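Local coordinates for protein probable arabinosyltransferase B (Mycobacterium tuberculosis H37Rv, PDB 7BVF) that transfers arabinose in the polymerisation of the arabinan of mycobacterial cell-wall arabinogalactan, working as a membrane-embedded glycosyltransferase, at residues L619-A627 against L686-E695; A630-A641 against V668-A679. One frame throughout, in Å; residues are numbered along the deposited sequence.

Contact 1: residues L619-A627 against L686-E695; sequences LRWSRNRMA and LHFAPRGAGE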
loop_
_atom_site.group_PDB
_atom_site.type_symbol
_atom_site.label_atom_id
_atom_site.label_comp_id
_atom_site.label_asym_id
_atom_site.label_seq_id
_atom_site.Cartn_x
_atom_site.Cartn_y
_atom_site.Cartn_z
ATOM N N LEU A 619 23.526 -26.765 -23.333
ATOM C CA LEU A 619 23.766 -25.346 -23.578
ATOM C C LEU A 619 25.263 -25.201 -23.831
ATOM O O LEU A 619 26.061 -25.190 -22.893
ATOM C CB LEU A 619 23.294 -24.508 -22.396
ATOM C CG LEU A 619 22.747 -23.114 -22.672
ATOM C CD1 LEU A 619 21.545 -23.206 -23.564
ATOM C CD2 LEU A 619 22.370 -22.447 -21.373
ATOM N N ARG A 620 25.635 -25.081 -25.104
ATOM C CA ARG A 620 27.011 -25.293 -25.532
ATOM C C ARG A 620 27.885 -24.048 -25.479
ATOM O O ARG A 620 29.111 -24.182 -25.434
ATOM C CB ARG A 620 27.026 -25.853 -26.957
ATOM C CG ARG A 620 26.226 -27.131 -27.120
ATOM C CD ARG A 620 25.873 -27.394 -28.570
ATOM N NE ARG A 620 24.676 -26.675 -28.988
ATOM C CZ ARG A 620 24.096 -26.820 -30.173
ATOM N NH1 ARG A 620 24.605 -27.662 -31.057
ATOM N NH2 ARG A 620 23.010 -26.129 -30.476
ATOM N N TRP A 621 27.306 -22.853 -25.487
ATOM C CA TRP A 621 28.078 -21.619 -25.507
ATOM C C TRP A 621 28.227 -21.069 -24.096
ATOM O O TRP A 621 27.280 -21.088 -23.308
ATOM C CB TRP A 621 27.419 -20.579 -26.412
ATOM C CG TRP A 621 28.288 -19.401 -26.727
ATOM C CD1 TRP A 621 29.628 -19.295 -26.526
ATOM C CD2 TRP A 621 27.871 -18.162 -27.303
ATOM N NE1 TRP A 621 30.074 -18.066 -26.933
ATOM C CE2 TRP A 621 29.012 -17.351 -27.417
ATOM C CE3 TRP A 621 26.645 -17.659 -27.734
ATOM C CZ2 TRP A 621 28.964 -16.068 -27.944
ATOM C CZ3 TRP A 621 26.599 -16.384 -28.255
ATOM C CH2 TRP A 621 27.749 -15.603 -28.356
ATOM N N SER A 622 29.425 -20.570 -23.787
ATOM C CA SER A 622 29.725 -20.118 -22.434
ATOM C C SER A 622 28.952 -18.863 -22.062
ATOM O O SER A 622 28.671 -18.645 -20.878
ATOM C CB SER A 622 31.220 -19.860 -22.293
ATOM O OG SER A 622 31.956 -21.048 -22.497
ATOM N N ARG A 623 28.621 -18.021 -23.040
ATOM C CA ARG A 623 27.898 -16.790 -22.742
ATOM C C ARG A 623 26.544 -17.083 -22.114
ATOM O O ARG A 623 26.141 -16.422 -21.150
ATOM C CB ARG A 623 27.729 -15.967 -24.013
ATOM C CG ARG A 623 27.105 -14.612 -23.790
ATOM C CD ARG A 623 26.422 -14.121 -25.045
ATOM N NE ARG A 623 25.180 -14.836 -25.292
ATOM C CZ ARG A 623 24.401 -14.640 -26.347
ATOM N NH1 ARG A 623 23.288 -15.337 -26.486
ATOM N NH2 ARG A 623 24.735 -13.746 -27.261
ATOM N N ASN A 624 25.836 -18.088 -22.631
ATOM C CA ASN A 624 24.518 -18.422 -22.104
ATOM C C ASN A 624 24.605 -18.964 -20.681
ATOM O O ASN A 624 23.786 -18.613 -19.822
ATOM C CB ASN A 624 23.849 -19.432 -23.027
ATOM C CG ASN A 624 23.909 -19.020 -24.478
ATOM O OD1 ASN A 624 23.779 -17.847 -24.805
ATOM N ND2 ASN A 624 24.107 -19.987 -25.358
ATOM N N ARG A 625 25.596 -19.813 -20.409
ATOM C CA ARG A 625 25.737 -20.374 -19.072
ATOM C C ARG A 625 26.161 -19.311 -18.064
ATOM O O ARG A 625 25.678 -19.299 -16.923
ATOM C CB ARG A 625 26.719 -21.542 -19.110
ATOM C CG ARG A 625 26.145 -22.743 -19.845
ATOM C CD ARG A 625 27.045 -23.961 -19.829
ATOM N NE ARG A 625 28.171 -23.872 -20.753
ATOM C CZ ARG A 625 29.444 -23.859 -20.381
ATOM N NH1 ARG A 625 29.759 -23.921 -19.099
ATOM N NH2 ARG A 625 30.403 -23.789 -21.290
ATOM N N MET A 626 27.038 -18.389 -18.469
ATOM C CA MET A 626 27.368 -17.268 -17.597
ATOM C C MET A 626 26.165 -16.365 -17.361
ATOM O O MET A 626 26.008 -15.823 -16.262
ATOM C CB MET A 626 28.523 -16.462 -18.182
ATOM C CG MET A 626 29.871 -17.136 -18.062
ATOM S SD MET A 626 30.337 -17.462 -16.354
ATOM C CE MET A 626 30.236 -15.819 -15.659
ATOM N N ALA A 627 25.305 -16.192 -18.367
ATOM C CA ALA A 627 24.096 -15.401 -18.169
ATOM C C ALA A 627 23.164 -16.060 -17.162
ATOM O O ALA A 627 22.566 -15.380 -16.319
ATOM C CB ALA A 627 23.383 -15.192 -19.502
ATOM N N LEU A 686 32.252 -12.143 -22.866
ATOM C CA LEU A 686 32.096 -13.301 -23.740
ATOM C C LEU A 686 31.173 -13.016 -24.915
ATOM O O LEU A 686 31.227 -13.734 -25.917
ATOM C CB LEU A 686 31.567 -14.494 -22.948
ATOM C CG LEU A 686 32.557 -15.147 -21.993
ATOM C CD1 LEU A 686 31.854 -16.140 -21.103
ATOM C CD2 LEU A 686 33.650 -15.825 -22.774
ATOM N N HIS A 687 30.318 -12.000 -24.803
ATOM C CA HIS A 687 29.516 -11.565 -25.944
ATOM C C HIS A 687 30.403 -11.057 -27.078
ATOM O O HIS A 687 30.176 -11.375 -28.249
ATOM C CB HIS A 687 28.539 -10.483 -25.492
ATOM C CG HIS A 687 27.414 -10.237 -26.445
ATOM N ND1 HIS A 687 26.744 -9.036 -26.506
ATOM C CD2 HIS A 687 26.836 -11.037 -27.369
ATOM C CE1 HIS A 687 25.804 -9.104 -27.430
ATOM N NE2 HIS A 687 25.837 -10.309 -27.967
ATOM N N PHE A 688 31.416 -10.255 -26.745
ATOM C CA PHE A 688 32.370 -9.726 -27.722
ATOM C C PHE A 688 33.635 -10.582 -27.727
ATOM O O PHE A 688 34.705 -10.156 -27.301
ATOM C CB PHE A 688 32.726 -8.281 -27.389
ATOM C CG PHE A 688 31.552 -7.375 -27.204
ATOM C CD1 PHE A 688 31.002 -6.706 -28.273
ATOM C CD2 PHE A 688 31.025 -7.162 -25.948
ATOM C CE1 PHE A 688 29.935 -5.863 -28.093
ATOM C CE2 PHE A 688 29.955 -6.322 -25.766
ATOM C CZ PHE A 688 29.412 -5.672 -26.838
ATOM N N ALA A 689 33.513 -11.810 -28.221
ATOM C CA ALA A 689 34.635 -12.732 -28.122
ATOM C C ALA A 689 34.549 -13.759 -29.237
ATOM O O ALA A 689 33.449 -14.079 -29.700
ATOM C CB ALA A 689 34.662 -13.432 -26.758
ATOM N N PRO A 690 35.686 -14.303 -29.681
ATOM C CA PRO A 690 35.672 -15.197 -30.846
ATOM C C PRO A 690 35.181 -16.613 -30.570
ATOM O O PRO A 690 35.859 -17.581 -30.928
ATOM C CB PRO A 690 37.141 -15.203 -31.285
ATOM C CG PRO A 690 37.897 -14.901 -30.050
ATOM C CD PRO A 690 37.055 -13.936 -29.286
ATOM N N ARG A 691 34.030 -16.750 -29.911
ATOM C CA ARG A 691 33.246 -17.984 -29.918
ATOM C C ARG A 691 33.935 -19.143 -29.197
ATOM O O ARG A 691 33.324 -20.191 -28.965
ATOM C CB ARG A 691 32.918 -18.359 -31.369
ATOM C CG ARG A 691 32.109 -19.628 -31.569
ATOM C CD ARG A 691 30.695 -19.507 -31.046
ATOM N NE ARG A 691 29.917 -18.548 -31.818
ATOM C CZ ARG A 691 28.681 -18.176 -31.513
ATOM N NH1 ARG A 691 28.077 -18.700 -30.460
ATOM N NH2 ARG A 691 28.043 -17.296 -32.268
ATOM N N GLY A 692 35.183 -18.959 -28.785
ATOM C CA GLY A 692 35.887 -20.010 -28.078
ATOM C C GLY A 692 36.679 -19.469 -26.909
ATOM O O GLY A 692 37.679 -20.059 -26.496
ATOM N N ALA A 693 36.231 -18.336 -26.366
ATOM C CA ALA A 693 37.003 -17.649 -25.339
ATOM C C ALA A 693 36.981 -18.415 -24.024
ATOM O O ALA A 693 38.022 -18.879 -23.545
ATOM C CB ALA A 693 36.466 -16.231 -25.149
ATOM N N GLY A 694 35.805 -18.561 -23.422
ATOM C CA GLY A 694 35.729 -19.242 -22.148
ATOM C C GLY A 694 35.408 -20.713 -22.281
ATOM O O GLY A 694 34.240 -21.091 -22.394
ATOM N N GLU A 695 36.441 -21.557 -22.252
ATOM C CA GLU A 695 36.251 -22.999 -22.326
ATOM C C GLU A 695 37.202 -23.750 -21.402
ATOM O O GLU A 695 37.322 -24.974 -21.529
ATOM C CB GLU A 695 36.428 -23.509 -23.763
ATOM C CG GLU A 695 35.445 -22.936 -24.777
ATOM C CD GLU A 695 34.042 -23.488 -24.613
ATOM O OE1 GLU A 695 33.901 -24.579 -24.027
ATOM O OE2 GLU A 695 33.081 -22.832 -25.071
#
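A cardiolipin-binding site lies where Arg-623, near the start of helix 622-639, meets His-687, the last residue of helix 668-687; with Phe-688 they supply three of the five residues that line this lipid. Next to it, Trp-621 makes a cation-pi pair with Arg-691. The guanidinium carbon CZ of Arg-691 stands 4.0 Å from the centroid of the six-membered ring of Trp-621, almost on the ring normal, with NH1 leading over the face. The two planes are 43° apart, so the guanidinium is tilted rather than stacked flat. Arg-691 reaches this position because its chain turns at both chi2 and chi3 (67° each). Trp-621 precedes the helix as its N-cap residue, and its broad, electron-rich indole suits the place between two arginines: one face receives NH1 of Arg-691, and the opposite face lies on CB of Arg-623. The side chains of Arg-623 and His-687 lie side by side, but their planes are steeply inclined; NH2 of Arg-623 is 3.4 Å from CD2 of His-687, which lies at the guanidinium edge. NH1 of Arg-623 donates to OD1 of Asn-624 at 3.1 Å, which should limit rotation of the guanidinium, and is paired weakly, at long range, with cardiolipin; a basic residue is apt beside an anionic headgroup. Leu-686 supplies the apolar part: its CD1 lies 3.8 Å from CG of Met-626 and 4.0 Å from CB of Ser-622. Farther along, OE1 of Glu-695 is 4.5 Å from NH2 of Arg-625, beyond a salt bridge but probably mildly attractive. Met-626 also packs on Ala-679, Tyr-682 and Ala-683 of helix 668-687, while Trp-621 and His-687 each pack on a basic side chain of another protein's chain.

Contact 2: residues A630-A641 against V668-A679; sequences AALFFLLALCWA and VSTIFFALFAIA
Helices 630-639 and 668-679 run antiparallel, 167° between their directions, with axes only 7.9 Å apart, and the backbones come nearest at Ala-637 and Ser-669, whose CA atoms are 4.4 Å apart. Small residues permit this closeness. CB of Ser-669 lies against the carbonyl O of Ala-637 and beside CB of Ala-641, and the Ala-637 methyl meets CB of Phe-672 at 3.6 Å. At the other end Ala-630 and Ala-679 touch methyl to methyl, CB to CB 4.0 Å. Between these points CB of Phe-633 meets CB of Phe-676 at 3.7 Å, their rings going to different flanks. This is an antiparallel hairpin of two predicted transmembrane helices within the GT-C-type membrane region, joined by a non-helical connection. Larger groups flank this seam. On one flank the side chain of Phe-634 lies alongside those of Phe-673 and Phe-676, each with CG roughly anti to its backbone N. The edge of Phe-634 is turned to the face of Phe-676 in a T-shaped pair, centroids 5.4 Å apart and planes at 62°, and Phe-673 presents its own edge to Phe-634. On the other flank CB of Leu-675 sits 4.2 Å from the ring centroid of Phe-633, nearly on its normal, a CH-pi contact. Phe-672 there receives Leu-636, whose CD1 approaches CE1 of the ring at 3.9 Å, and sets its CE2 over one face of the Trp-640 indole, a face Val-668 CG1 also covers. Trp-640 reaches on to Phe-713 and Met-714 of helix 706-727, while the Phe-673 ring meets an aromatic side chain of another protein's chain.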
loop_
_atom_site.group_PDB
_atom_site.type_symbol
_atom_site.label_atom_id
_atom_site.label_comp_id
_atom_site.label_asym_id
_atom_site.label_seq_id
_atom_site.Cartn_x
_atom_site.Cartn_y
_atom_site.Cartn_z
ATOM N N ALA A 630 24.621 -15.451 -13.720
ATOM C CA ALA A 630 24.362 -14.085 -13.279
ATOM C C ALA A 630 22.908 -13.906 -12.857
ATOM O O ALA A 630 22.616 -13.169 -11.908
ATOM C CB ALA A 630 24.722 -13.100 -14.387
ATOM N N ALA A 631 21.982 -14.574 -13.547
ATOM C CA ALA A 631 20.583 -14.516 -13.135
ATOM C C ALA A 631 20.384 -15.152 -11.764
ATOM O O ALA A 631 19.611 -14.647 -10.942
ATOM C CB ALA A 631 19.699 -15.198 -14.174
ATOM N N LEU A 632 21.076 -16.262 -11.501
ATOM C CA LEU A 632 21.010 -16.876 -10.175
ATOM C C LEU A 632 21.528 -15.931 -9.098
ATOM O O LEU A 632 20.936 -15.821 -8.018
ATOM C CB LEU A 632 21.806 -18.178 -10.156
ATOM C CG LEU A 632 21.020 -19.480 -10.262
ATOM C CD1 LEU A 632 21.971 -20.643 -10.377
ATOM C CD2 LEU A 632 20.123 -19.651 -9.061
ATOM N N PHE A 633 22.642 -15.249 -9.372
ATOM C CA PHE A 633 23.190 -14.314 -8.390
ATOM C C PHE A 633 22.245 -13.143 -8.147
ATOM O O PHE A 633 22.098 -12.680 -7.011
ATOM C CB PHE A 633 24.554 -13.813 -8.845
ATOM C CG PHE A 633 25.672 -14.769 -8.566
ATOM C CD1 PHE A 633 25.676 -15.529 -7.415
ATOM C CD2 PHE A 633 26.717 -14.908 -9.456
ATOM C CE1 PHE A 633 26.700 -16.408 -7.157
ATOM C CE2 PHE A 633 27.744 -15.784 -9.203
ATOM C CZ PHE A 633 27.735 -16.535 -8.053
ATOM N N PHE A 634 21.598 -12.647 -9.203
ATOM C CA PHE A 634 20.611 -11.582 -9.036
ATOM C C PHE A 634 19.435 -12.049 -8.189
ATOM O O PHE A 634 18.946 -11.309 -7.325
ATOM C CB PHE A 634 20.129 -11.108 -10.406
ATOM C CG PHE A 634 19.140 -9.984 -10.349
ATOM C CD1 PHE A 634 19.566 -8.672 -10.273
ATOM C CD2 PHE A 634 17.783 -10.236 -10.390
ATOM C CE1 PHE A 634 18.659 -7.639 -10.229
ATOM C CE2 PHE A 634 16.873 -9.206 -10.345
ATOM C CZ PHE A 634 17.311 -7.906 -10.264
ATOM N N LEU A 635 18.963 -13.272 -8.427
ATOM C CA LEU A 635 17.871 -13.817 -7.628
ATOM C C LEU A 635 18.263 -13.930 -6.162
ATOM O O LEU A 635 17.461 -13.629 -5.273
ATOM C CB LEU A 635 17.456 -15.174 -8.194
ATOM C CG LEU A 635 16.464 -16.062 -7.450
ATOM C CD1 LEU A 635 15.545 -16.705 -8.460
ATOM C CD2 LEU A 635 17.178 -17.132 -6.644
ATOM N N LEU A 636 19.497 -14.354 -5.887
ATOM C CA LEU A 636 19.958 -14.429 -4.502
ATOM C C LEU A 636 20.019 -13.049 -3.861
ATOM O O LEU A 636 19.608 -12.870 -2.707
ATOM C CB LEU A 636 21.327 -15.096 -4.438
ATOM C CG LEU A 636 21.367 -16.610 -4.286
ATOM C CD1 LEU A 636 22.801 -17.075 -4.193
ATOM C CD2 LEU A 636 20.598 -17.019 -3.058
ATOM N N ALA A 637 20.548 -12.062 -4.588
ATOM C CA ALA A 637 20.608 -10.704 -4.060
ATOM C C ALA A 637 19.223 -10.155 -3.766
ATOM O O ALA A 637 19.048 -9.391 -2.813
ATOM C CB ALA A 637 21.333 -9.789 -5.042
ATOM N N LEU A 638 18.232 -10.520 -4.574
ATOM C CA LEU A 638 16.868 -10.076 -4.311
ATOM C C LEU A 638 16.243 -10.822 -3.142
ATOM O O LEU A 638 15.427 -10.253 -2.413
ATOM C CB LEU A 638 16.016 -10.250 -5.567
ATOM C CG LEU A 638 14.661 -9.550 -5.630
ATOM C CD1 LEU A 638 14.363 -9.177 -7.062
ATOM C CD2 LEU A 638 13.560 -10.433 -5.085
ATOM N N CYS A 639 16.609 -12.089 -2.950
ATOM C CA CYS A 639 16.033 -12.890 -1.877
ATOM C C CYS A 639 16.581 -12.496 -0.511
ATOM O O CYS A 639 15.847 -12.518 0.481
ATOM C CB CYS A 639 16.291 -14.371 -2.146
ATOM S SG CYS A 639 15.637 -15.485 -0.903
ATOM N N TRP A 640 17.860 -12.137 -0.433
ATOM C CA TRP A 640 18.487 -11.834 0.849
ATOM C C TRP A 640 18.239 -10.411 1.325
ATOM O O TRP A 640 18.807 -10.013 2.344
ATOM C CB TRP A 640 19.992 -12.084 0.767
ATOM C CG TRP A 640 20.371 -13.481 1.090
ATOM C CD1 TRP A 640 20.293 -14.558 0.265
ATOM C CD2 TRP A 640 20.885 -13.963 2.332
ATOM N NE1 TRP A 640 20.728 -15.683 0.913
ATOM C CE2 TRP A 640 21.099 -15.344 2.187
ATOM C CE3 TRP A 640 21.188 -13.361 3.554
ATOM C CZ2 TRP A 640 21.599 -16.131 3.215
ATOM C CZ3 TRP A 640 21.682 -14.144 4.570
ATOM C CH2 TRP A 640 21.885 -15.512 4.397
ATOM N N ALA A 641 17.421 -9.639 0.619
ATOM C CA ALA A 641 17.174 -8.235 0.954
ATOM C C ALA A 641 15.940 -8.075 1.827
ATOM O O ALA A 641 15.035 -7.309 1.510
ATOM C CB ALA A 641 17.047 -7.413 -0.320
ATOM N N VAL A 668 24.264 -8.280 2.939
ATOM C CA VAL A 668 24.622 -9.447 2.144
ATOM C C VAL A 668 24.051 -9.359 0.731
ATOM O O VAL A 668 24.644 -9.894 -0.213
ATOM C CB VAL A 668 24.164 -10.730 2.854
ATOM C CG1 VAL A 668 24.736 -11.942 2.170
ATOM C CG2 VAL A 668 24.602 -10.707 4.294
ATOM N N SER A 669 22.916 -8.681 0.559
ATOM C CA SER A 669 22.401 -8.460 -0.785
ATOM C C SER A 669 23.356 -7.604 -1.602
ATOM O O SER A 669 23.449 -7.776 -2.819
ATOM C CB SER A 669 21.020 -7.815 -0.722
ATOM O OG SER A 669 21.120 -6.408 -0.675
ATOM N N THR A 670 24.100 -6.708 -0.953
ATOM C CA THR A 670 25.119 -5.943 -1.664
ATOM C C THR A 670 26.253 -6.845 -2.137
ATOM O O THR A 670 26.785 -6.662 -3.239
ATOM C CB THR A 670 25.654 -4.830 -0.766
ATOM O OG1 THR A 670 24.584 -3.943 -0.423
ATOM C CG2 THR A 670 26.733 -4.046 -1.473
ATOM N N ILE A 671 26.620 -7.842 -1.334
ATOM C CA ILE A 671 27.671 -8.769 -1.737
ATOM C C ILE A 671 27.208 -9.627 -2.906
ATOM O O ILE A 671 27.950 -9.839 -3.877
ATOM C CB ILE A 671 28.100 -9.625 -0.534
ATOM C CG1 ILE A 671 28.671 -8.732 0.565
ATOM C CG2 ILE A 671 29.109 -10.668 -0.958
ATOM C CD1 ILE A 671 28.980 -9.459 1.843
ATOM N N PHE A 672 25.973 -10.124 -2.846
ATOM C CA PHE A 672 25.459 -10.898 -3.970
ATOM C C PHE A 672 25.269 -10.033 -5.208
ATOM O O PHE A 672 25.404 -10.526 -6.329
ATOM C CB PHE A 672 24.155 -11.587 -3.584
ATOM C CG PHE A 672 24.345 -12.756 -2.665
ATOM C CD1 PHE A 672 25.154 -13.812 -3.031
ATOM C CD2 PHE A 672 23.719 -12.797 -1.435
ATOM C CE1 PHE A 672 25.335 -14.885 -2.189
ATOM C CE2 PHE A 672 23.896 -13.871 -0.593
ATOM C CZ PHE A 672 24.705 -14.913 -0.970
ATOM N N PHE A 673 25.004 -8.738 -5.034
ATOM C CA PHE A 673 24.911 -7.850 -6.187
ATOM C C PHE A 673 26.280 -7.596 -6.801
ATOM O O PHE A 673 26.405 -7.479 -8.023
ATOM C CB PHE A 673 24.250 -6.535 -5.784
ATOM C CG PHE A 673 23.634 -5.800 -6.930
ATOM C CD1 PHE A 673 22.457 -6.245 -7.499
ATOM C CD2 PHE A 673 24.233 -4.668 -7.444
ATOM C CE1 PHE A 673 21.891 -5.572 -8.556
ATOM C CE2 PHE A 673 23.667 -3.992 -8.499
ATOM C CZ PHE A 673 22.496 -4.443 -9.055
ATOM N N ALA A 674 27.323 -7.512 -5.974
ATOM C CA ALA A 674 28.675 -7.422 -6.517
ATOM C C ALA A 674 29.034 -8.675 -7.307
ATOM O O ALA A 674 29.617 -8.591 -8.397
ATOM C CB ALA A 674 29.677 -7.192 -5.388
ATOM N N LEU A 675 28.688 -9.850 -6.774
ATOM C CA LEU A 675 28.939 -11.090 -7.505
ATOM C C LEU A 675 28.167 -11.128 -8.819
ATOM O O LEU A 675 28.698 -11.560 -9.851
ATOM C CB LEU A 675 28.575 -12.294 -6.639
ATOM C CG LEU A 675 29.451 -12.560 -5.416
ATOM C CD1 LEU A 675 28.906 -13.728 -4.621
ATOM C CD2 LEU A 675 30.877 -12.828 -5.839
ATOM N N PHE A 676 26.906 -10.686 -8.800
ATOM C CA PHE A 676 26.118 -10.624 -10.026
ATOM C C PHE A 676 26.743 -9.678 -11.036
ATOM O O PHE A 676 26.759 -9.966 -12.235
ATOM C CB PHE A 676 24.690 -10.189 -9.712
ATOM C CG PHE A 676 24.021 -9.450 -10.836
ATOM C CD1 PHE A 676 23.545 -10.126 -11.943
ATOM C CD2 PHE A 676 23.859 -8.080 -10.781
ATOM C CE1 PHE A 676 22.926 -9.448 -12.974
ATOM C CE2 PHE A 676 23.244 -7.399 -11.810
ATOM C CZ PHE A 676 22.778 -8.085 -12.907
ATOM N N ALA A 677 27.250 -8.535 -10.572
ATOM C CA ALA A 677 27.881 -7.582 -11.476
ATOM C C ALA A 677 29.126 -8.174 -12.119
ATOM O O ALA A 677 29.359 -7.992 -13.316
ATOM C CB ALA A 677 28.223 -6.297 -10.727
ATOM N N ILE A 678 29.930 -8.903 -11.344
ATOM C CA ILE A 678 31.126 -9.526 -11.911
ATOM C C ILE A 678 30.750 -10.594 -12.935
ATOM O O ILE A 678 31.342 -10.670 -14.022
ATOM C CB ILE A 678 32.007 -10.102 -10.791
ATOM C CG1 ILE A 678 32.536 -8.977 -9.904
ATOM C CG2 ILE A 678 33.156 -10.898 -11.375
ATOM C CD1 ILE A 678 33.255 -9.466 -8.673
ATOM N N ALA A 679 29.763 -11.435 -12.613
ATOM C CA ALA A 679 29.365 -12.485 -13.549
ATOM C C ALA A 679 28.755 -11.897 -14.817
ATOM O O ALA A 679 28.991 -12.404 -15.921
ATOM C CB ALA A 679 28.392 -13.448 -12.879
#

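How the contacts relate
Contacts 1 and 2 are successive levels of one helix pair, 622-639 with 668-687, their centres 21 Å apart. Because the helices are antiparallel, contact 1 joins the start of the first to the end of the second, and contact 2 takes in the residues of both that lie between in sequence. They meet directly where Met-626 CE packs 3.6 Å from Ala-679 O. Cardiolipin lies near both levels: the side chain of His-687 is about 3 Å from a bound cardiolipin and that of Phe-676 about 4 Å from one, nearest atoms in each case. Phe-555 and Arg-559 complete the pocket that Arg-623, His-687 and Phe-688 share, whereas ethambutol is held by a different set of residues.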